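Local coordinates for protein isomerase prhC (Penicillium brasilianum, PDB 5X9J) that acts as an isomerase in the biosynthesis of paraherquonin, a fungal meroterpenoid with a highly congested hexacyclic framework, at residues B[133-137]-B[138-142]; B[70-73]-B[74-77]; B[152-155]-B[156-160]. All coordinates share one frame; numbering follows the deposited sequence.

Interaction 1 (B[133-137]-B[138-142]); sequences QATDD and CALVD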
loop_
_atom_site.group_PDB
_atom_site.type_symbol
_atom_site.label_atom_id
_atom_site.label_comp_id
_atom_site.label_asym_id
_atom_site.label_seq_id
_atom_site.Cartn_x
_atom_site.Cartn_y
_atom_site.Cartn_z
ATOM N N GLN B 133 13.713 -3.861 2.674
ATOM C CA GLN B 133 14.716 -4.866 2.364
ATOM C C GLN B 133 15.883 -4.610 3.303
ATOM O O GLN B 133 16.485 -3.535 3.267
ATOM C CB GLN B 133 15.169 -4.789 0.902
ATOM C CG GLN B 133 16.392 -5.671 0.602
ATOM C CD GLN B 133 16.038 -7.139 0.600
ATOM O OE1 GLN B 133 15.303 -7.597 -0.268
ATOM N NE2 GLN B 133 16.533 -7.884 1.589
ATOM N N ALA B 134 16.170 -5.568 4.163
ATOM C CA ALA B 134 17.266 -5.416 5.105
ATOM C C ALA B 134 18.531 -6.026 4.526
ATOM O O ALA B 134 18.484 -6.857 3.617
ATOM C CB ALA B 134 16.930 -6.088 6.431
ATOM N N THR B 135 19.672 -5.599 5.063
ATOM C CA THR B 135 20.907 -6.324 4.807
ATOM C C THR B 135 20.850 -7.695 5.469
ATOM O O THR B 135 19.936 -8.013 6.237
ATOM C CB THR B 135 22.118 -5.565 5.337
ATOM O OG1 THR B 135 21.877 -5.186 6.698
ATOM C CG2 THR B 135 22.383 -4.351 4.503
ATOM N N ASP B 136 21.877 -8.501 5.194
ATOM C CA ASP B 136 21.838 -9.897 5.611
ATOM C C ASP B 136 21.883 -10.044 7.126
ATOM O O ASP B 136 21.255 -10.953 7.681
ATOM C CB ASP B 136 22.982 -10.670 4.972
ATOM C CG ASP B 136 22.555 -12.046 4.537
ATOM O OD1 ASP B 136 22.448 -12.265 3.310
ATOM O OD2 ASP B 136 22.291 -12.890 5.427
ATOM N N ASP B 137 22.623 -9.179 7.813
ATOM C CA ASP B 137 22.618 -9.219 9.271
ATOM C C ASP B 137 21.436 -8.472 9.880
ATOM O O ASP B 137 21.351 -8.384 11.111
ATOM C CB ASP B 137 23.930 -8.654 9.826
ATOM C CG ASP B 137 24.240 -7.267 9.298
ATOM O OD1 ASP B 137 23.363 -6.661 8.645
ATOM O OD2 ASP B 137 25.361 -6.772 9.545
ATOM N N CYS B 138 20.537 -7.925 9.051
ATOM C CA CYS B 138 19.340 -7.204 9.487
ATOM C C CYS B 138 19.663 -5.925 10.237
ATOM O O CYS B 138 18.824 -5.428 10.992
ATOM C CB CYS B 138 18.433 -8.077 10.359
ATOM S SG CYS B 138 17.846 -9.538 9.536
ATOM N N ALA B 139 20.858 -5.370 10.056
ATOM C CA ALA B 139 21.209 -4.154 10.772
ATOM C C ALA B 139 20.929 -2.893 9.976
ATOM O O ALA B 139 20.764 -1.826 10.578
ATOM C CB ALA B 139 22.685 -4.173 11.178
ATOM N N LEU B 140 20.856 -2.982 8.650
ATOM C CA LEU B 140 20.665 -1.805 7.820
ATOM C C LEU B 140 19.520 -2.028 6.840
ATOM O O LEU B 140 19.133 -3.158 6.538
ATOM C CB LEU B 140 21.942 -1.452 7.053
ATOM C CG LEU B 140 23.147 -1.047 7.906
ATOM C CD1 LEU B 140 24.415 -1.106 7.074
ATOM C CD2 LEU B 140 22.954 0.351 8.452
ATOM N N VAL B 141 18.995 -0.925 6.325
ATOM C CA VAL B 141 17.941 -0.958 5.323
ATOM C C VAL B 141 18.579 -0.707 3.965
ATOM O O VAL B 141 19.297 0.286 3.783
ATOM C CB VAL B 141 16.845 0.077 5.636
ATOM C CG1 VAL B 141 15.849 0.135 4.503
ATOM C CG2 VAL B 141 16.141 -0.271 6.974
ATOM N N ASP B 142 18.337 -1.612 3.015
ATOM C CA ASP B 142 18.902 -1.502 1.672
ATOM C C ASP B 142 17.863 -1.140 0.619
ATOM O O ASP B 142 18.239 -0.753 -0.496
ATOM C CB ASP B 142 19.602 -2.823 1.287
ATOM C CG ASP B 142 20.380 -2.735 -0.037
ATOM O OD1 ASP B 142 21.110 -1.743 -0.277
ATOM O OD2 ASP B 142 20.248 -3.676 -0.850
#

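Interaction 2 (B[70-73]-B[74-77]); sequences PLNN and QETR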
loop_
_atom_site.group_PDB
_atom_site.type_symbol
_atom_site.label_atom_id
_atom_site.label_comp_id
_atom_site.label_asym_id
_atom_site.label_seq_id
_atom_site.Cartn_x
_atom_site.Cartn_y
_atom_site.Cartn_z
ATOM N N PRO B 70 12.739 6.213 -8.078
ATOM C CA PRO B 70 13.400 5.935 -6.799
ATOM C C PRO B 70 14.336 7.062 -6.393
ATOM O O PRO B 70 14.982 7.691 -7.234
ATOM C CB PRO B 70 14.176 4.642 -7.077
ATOM C CG PRO B 70 14.396 4.656 -8.568
ATOM C CD PRO B 70 13.164 5.288 -9.143
ATOM N N LEU B 71 14.404 7.318 -5.092
ATOM C CA LEU B 71 15.271 8.353 -4.547
ATOM C C LEU B 71 16.439 7.719 -3.808
ATOM O O LEU B 71 16.257 6.770 -3.046
ATOM C CB LEU B 71 14.510 9.277 -3.597
ATOM C CG LEU B 71 13.316 10.067 -4.143
ATOM C CD1 LEU B 71 12.874 11.071 -3.091
ATOM C CD2 LEU B 71 13.675 10.766 -5.440
ATOM N N ASN B 72 17.640 8.254 -4.022
ATOM C CA ASN B 72 18.800 7.784 -3.283
ATOM C C ASN B 72 18.896 8.523 -1.948
ATOM O O ASN B 72 18.044 9.352 -1.604
ATOM C CB ASN B 72 20.076 7.926 -4.129
ATOM C CG ASN B 72 20.380 9.364 -4.523
ATOM O OD1 ASN B 72 20.118 10.299 -3.778
ATOM N ND2 ASN B 72 20.943 9.539 -5.719
ATOM N N ASN B 73 19.957 8.233 -1.190
ATOM C CA ASN B 73 20.072 8.785 0.158
ATOM C C ASN B 73 20.154 10.307 0.143
ATOM O O ASN B 73 19.546 10.973 0.989
ATOM C CB ASN B 73 21.280 8.185 0.869
ATOM C CG ASN B 73 21.060 6.732 1.234
ATOM O OD1 ASN B 73 19.921 6.265 1.282
ATOM N ND2 ASN B 73 22.140 6.012 1.502
ATOM N N GLN B 74 20.892 10.876 -0.808
ATOM C CA GLN B 74 20.991 12.332 -0.876
ATOM C C GLN B 74 19.652 12.958 -1.252
ATOM O O GLN B 74 19.258 13.984 -0.685
ATOM C CB GLN B 74 22.080 12.739 -1.869
ATOM C CG GLN B 74 22.152 14.246 -2.141
ATOM C CD GLN B 74 22.497 15.055 -0.895
ATOM O OE1 GLN B 74 23.226 14.583 -0.011
ATOM N NE2 GLN B 74 21.966 16.279 -0.813
ATOM N N GLU B 75 18.934 12.353 -2.194
ATOM C CA GLU B 75 17.628 12.886 -2.569
ATOM C C GLU B 75 16.628 12.755 -1.425
ATOM O O GLU B 75 15.817 13.659 -1.197
ATOM C CB GLU B 75 17.124 12.182 -3.823
ATOM C CG GLU B 75 18.014 12.434 -5.035
ATOM C CD GLU B 75 17.678 11.531 -6.200
ATOM O OE1 GLU B 75 17.443 12.067 -7.305
ATOM O OE2 GLU B 75 17.643 10.287 -6.010
ATOM N N THR B 76 16.687 11.645 -0.688
ATOM C CA THR B 76 15.843 11.480 0.493
ATOM C C THR B 76 16.081 12.594 1.511
ATOM O O THR B 76 15.127 13.139 2.082
ATOM C CB THR B 76 16.099 10.111 1.128
ATOM O OG1 THR B 76 15.565 9.094 0.273
ATOM C CG2 THR B 76 15.434 10.020 2.496
ATOM N N ARG B 77 17.343 12.946 1.756
ATOM C CA ARG B 77 17.628 14.025 2.695
ATOM C C ARG B 77 17.015 15.334 2.219
ATOM O O ARG B 77 16.378 16.052 2.999
ATOM C CB ARG B 77 19.134 14.179 2.896
ATOM C CG ARG B 77 19.509 15.347 3.823
ATOM C CD ARG B 77 20.957 15.250 4.285
ATOM N NE ARG B 77 21.812 14.749 3.213
ATOM C CZ ARG B 77 23.004 14.191 3.402
ATOM N NH1 ARG B 77 23.488 14.063 4.633
ATOM N NH2 ARG B 77 23.706 13.751 2.359
HETATM O O HOH W 1 17.193 6.093 0.154
#

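Interaction 3 (B[152-155]-B[156-160]); sequences RKQD and LMNRL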
loop_
_atom_site.group_PDB
_atom_site.type_symbol
_atom_site.label_atom_id
_atom_site.label_comp_id
_atom_site.label_asym_id
_atom_site.label_seq_id
_atom_site.Cartn_x
_atom_site.Cartn_y
_atom_site.Cartn_z
ATOM N N ARG B 152 -5.162 11.668 0.681
ATOM C CA ARG B 152 -4.653 12.423 1.827
ATOM C C ARG B 152 -3.477 13.293 1.413
ATOM O O ARG B 152 -3.420 14.481 1.745
ATOM C CB ARG B 152 -4.236 11.475 2.952
ATOM C CG ARG B 152 -5.388 10.797 3.659
ATOM C CD ARG B 152 -6.135 11.779 4.569
ATOM N NE ARG B 152 -7.302 11.168 5.207
ATOM C CZ ARG B 152 -7.258 10.417 6.299
ATOM N NH1 ARG B 152 -6.097 10.163 6.882
ATOM N NH2 ARG B 152 -8.376 9.910 6.811
ATOM N N LYS B 153 -2.539 12.726 0.655
ATOM C CA LYS B 153 -1.384 13.512 0.249
ATOM C C LYS B 153 -1.766 14.606 -0.738
ATOM O O LYS B 153 -1.267 15.736 -0.639
ATOM C CB LYS B 153 -0.307 12.624 -0.360
ATOM C CG LYS B 153 0.928 13.434 -0.688
ATOM C CD LYS B 153 2.046 12.587 -1.226
ATOM C CE LYS B 153 3.357 13.359 -1.147
ATOM N NZ LYS B 153 4.356 12.809 -2.113
ATOM N N GLN B 154 -2.626 14.294 -1.714
ATOM C CA GLN B 154 -2.998 15.315 -2.688
ATOM C C GLN B 154 -3.763 16.455 -2.023
ATOM O O GLN B 154 -3.600 17.618 -2.403
ATOM C CB GLN B 154 -3.830 14.717 -3.828
ATOM C CG GLN B 154 -4.085 15.725 -4.949
ATOM C CD GLN B 154 -2.777 16.330 -5.522
ATOM O OE1 GLN B 154 -1.831 15.608 -5.854
ATOM N NE2 GLN B 154 -2.728 17.664 -5.623
ATOM N N ASP B 155 -4.610 16.138 -1.042
ATOM C CA ASP B 155 -5.330 17.177 -0.310
ATOM C C ASP B 155 -4.361 18.081 0.443
ATOM O O ASP B 155 -4.536 19.304 0.468
ATOM C CB ASP B 155 -6.332 16.557 0.671
ATOM C CG ASP B 155 -7.576 15.985 -0.016
ATOM O OD1 ASP B 155 -7.819 16.302 -1.207
ATOM O OD2 ASP B 155 -8.321 15.218 0.649
ATOM N N LEU B 156 -3.328 17.497 1.059
ATOM C CA LEU B 156 -2.301 18.311 1.704
ATOM C C LEU B 156 -1.622 19.224 0.692
ATOM O O LEU B 156 -1.473 20.427 0.931
ATOM C CB LEU B 156 -1.266 17.427 2.400
ATOM C CG LEU B 156 -0.047 18.201 2.935
ATOM C CD1 LEU B 156 -0.455 19.222 4.012
ATOM C CD2 LEU B 156 1.008 17.262 3.476
ATOM N N MET B 157 -1.217 18.665 -0.456
ATOM C CA MET B 157 -0.561 19.466 -1.485
ATOM C C MET B 157 -1.458 20.598 -1.967
ATOM O O MET B 157 -0.978 21.709 -2.224
ATOM C CB MET B 157 -0.147 18.590 -2.668
ATOM C CG MET B 157 0.853 17.518 -2.310
ATOM S SD MET B 157 2.352 18.243 -1.612
ATOM C CE MET B 157 2.866 19.252 -2.997
ATOM N N ASN B 158 -2.757 20.334 -2.112
ATOM C CA ASN B 158 -3.682 21.391 -2.504
ATOM C C ASN B 158 -3.762 22.479 -1.434
ATOM O O ASN B 158 -3.781 23.670 -1.750
ATOM C CB ASN B 158 -5.074 20.810 -2.767
ATOM C CG ASN B 158 -5.133 19.967 -4.036
ATOM O OD1 ASN B 158 -4.268 20.053 -4.909
ATOM N ND2 ASN B 158 -6.173 19.159 -4.145
ATOM N N ARG B 159 -3.835 22.086 -0.159
ATOM C CA ARG B 159 -3.887 23.077 0.912
ATOM C C ARG B 159 -2.596 23.883 0.975
ATOM O O ARG B 159 -2.632 25.102 1.179
ATOM C CB ARG B 159 -4.174 22.391 2.249
ATOM C CG ARG B 159 -5.622 21.902 2.395
ATOM C CD ARG B 159 -5.866 21.266 3.770
ATOM N NE ARG B 159 -5.401 19.881 3.801
ATOM C CZ ARG B 159 -4.881 19.263 4.864
ATOM N NH1 ARG B 159 -4.730 19.897 6.031
ATOM N NH2 ARG B 159 -4.502 17.996 4.754
ATOM N N LEU B 160 -1.449 23.221 0.788
ATOM C CA LEU B 160 -0.172 23.925 0.764
ATOM C C LEU B 160 -0.096 24.888 -0.410
ATOM O O LEU B 160 0.414 26.008 -0.270
ATOM C CB LEU B 160 0.991 22.926 0.694
ATOM C CG LEU B 160 1.236 22.029 1.908
ATOM C CD1 LEU B 160 2.362 21.037 1.604
ATOM C CD2 LEU B 160 1.560 22.859 3.160
HETATM O O HOH W 2 -4.838 15.397 3.824
HETATM O O HOH W 3 -7.966 19.030 -2.317
#

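Interaction 1 (B[133-137]-B[138-142])
Asp137 OD1 accepts from Ala139 N (3.2 Å) and Thr135 OG1 (2.9 Å) at the tip of a beta hairpin. The Ala139 N-H comes from above the carboxylate plane. The Asp137 CG lies between its own N and carbonyl carbon (chi1 54°), which folds the carboxylate back over the turn. The hairpin joins strand 124-134 to strand 141-148, and Thr135 to Cys138 form a type I turn closed by Cys138 N on Thr135 O at 2.9 Å. Thr135 OG1 has a second task: it accepts from Leu140 N at 3.1 Å while its proton goes to Asp137. An alanine here would lack the hydroxyl and would probably leave Leu140 N without this acceptor and the Asp137 carboxylate freer to turn. Thr135 CG2 meets Leu140 CB at 3.9 Å. Before and after the turn, in the strands, Ala134 and Val141 are a non-hydrogen-bonded antiparallel pair. Ala134 packs against Leu30 and Leu33 of helix 26-43, and Cys138 touches the same helix at Leu30. Thr135 N bonds to Leu140 O on one side of that pair. On the other, Asp142 N reaches Gln133 O at 2.7 Å, nearly in line with the carbonyl bond.

Interaction 2 (B[70-73]-B[74-77])
Asn72 and Glu75 bond to each other twice, each side chain taking the backbone N-H of the other. This is a capping box, and it opens helix 73-86. Asn72 is the N-cap. Its CG sits between its own N and carbonyl carbon (chi1 61°), which turns OD1 back to the first turn of the helix. Asn72 OD1 accepts from Glu75 N at 2.9 Å, nearly in line with its C=O. Glu75 returns the bond. Its CG is anti to its carbonyl carbon (chi1 -63°), and beyond CG the chain is extended. In this shape Glu75 OE2 reaches Asn72 N at 2.8 Å and accepts on its anti lone pair, with a nearly straight N-H (171°). The two side chains cross at about a right angle. The Leu71 side chain passes Glu75 at a slant, its CB 3.9 Å from Glu75 CB. Trp172 of helix 167-173 touches both Leu71 and Glu75. The other Glu75 oxygen, OE1, forms a salt bridge with Arg69, so both carboxylate oxygens have partners. Asn72 O takes Thr76 N at 2.8 Å, the first backbone bond of the helix here. Asn73 ND2 donates to Thr54 O. Arg77 bends at chi3, and Arg77 NH2 meets Gln74 OE1 at 2.6 Å. The capping box satisfies a helix N-H that has no carbonyl ahead of it in the helix. The negative Glu75 carboxylate lies at the positive end of the helix dipole, where the charge is probably stabilised.

Interaction 3 (B[152-155]-B[156-160])
Lys153 and Met157 meet on the inner side of helix 150-162, where the contact is packed. Met157 CG lies 3.2 Å from Lys153 O, and Met157 N bonds to the same oxygen at 2.9 Å. The Met157 chain bends at chi2 and chi3, and its side chain packs against Leu169 and Asp170 of helix 167-173. Leu156 is also buried and touches Tyr124 and Trp83. Lys153 is stretched out, with CG anti to the backbone N (chi1 -176°), and its amine makes a cation-pi contact with Phe66. These side chains fix this face of the helix to the sheet and to helices 73-86 and 167-173.

The outer side is looser and polar. Gln154 NE2 donates to Asn158 OD1 at 2.9 Å, one helical turn on. The oxygen lies in the Gln154 amide plane, but the donor comes from above the Asn158 carbonyl plane. The two amides are turned 55° apart. The bend of Gln154 at chi2 (56°) brings NE2 back to Asn158 OD1. The Asp155 and Asn158 side chains are joined through a water, which accepts from Asn158 ND2 at 2.6 Å and donates to Asp155 OD1. Asp155 O takes Arg159 N at 2.9 Å, and Arg159 NE adds only a weak bond at 3.5 Å. Arg159 NH1 donates to Gly121 O and Pro123 O. A second water donates to Arg152 O and reaches Arg159 NH2 weakly. Near the start of the helix, Arg152 and Gln154 pack on Pro64 and Val151 of the second subunit.

The inner face thus holds by close packing. The outer face relies on amides and water. Asp155 OD2 and Arg159 NH2 stay 6.3 Å apart, so the attraction between these charges is probably modest.

The three contacts are local and lie in series along the chain, in the order 2, 1, 3. Interactions 1 and 2 are neighbours, with nearest atoms about 7 Å apart. Thr54 lies between them: its hydroxyl bonds to Asp142 of interaction 1, and its carbonyl to Asn73 of interaction 2. Interactions 2 and 3 come within about 9 Å, nearest atoms. Helix 73-86, which interaction 2 begins, also touches Lys153, Leu156 and Leu160 of interaction 3, and helix 167-173 touches both contacts. Interaction 1 is far from interaction 3, centre to centre about 33 Å, on opposite sides of the chain's centre. Strand 141-148 leads from one to the other. Only interaction 3 meets the second subunit.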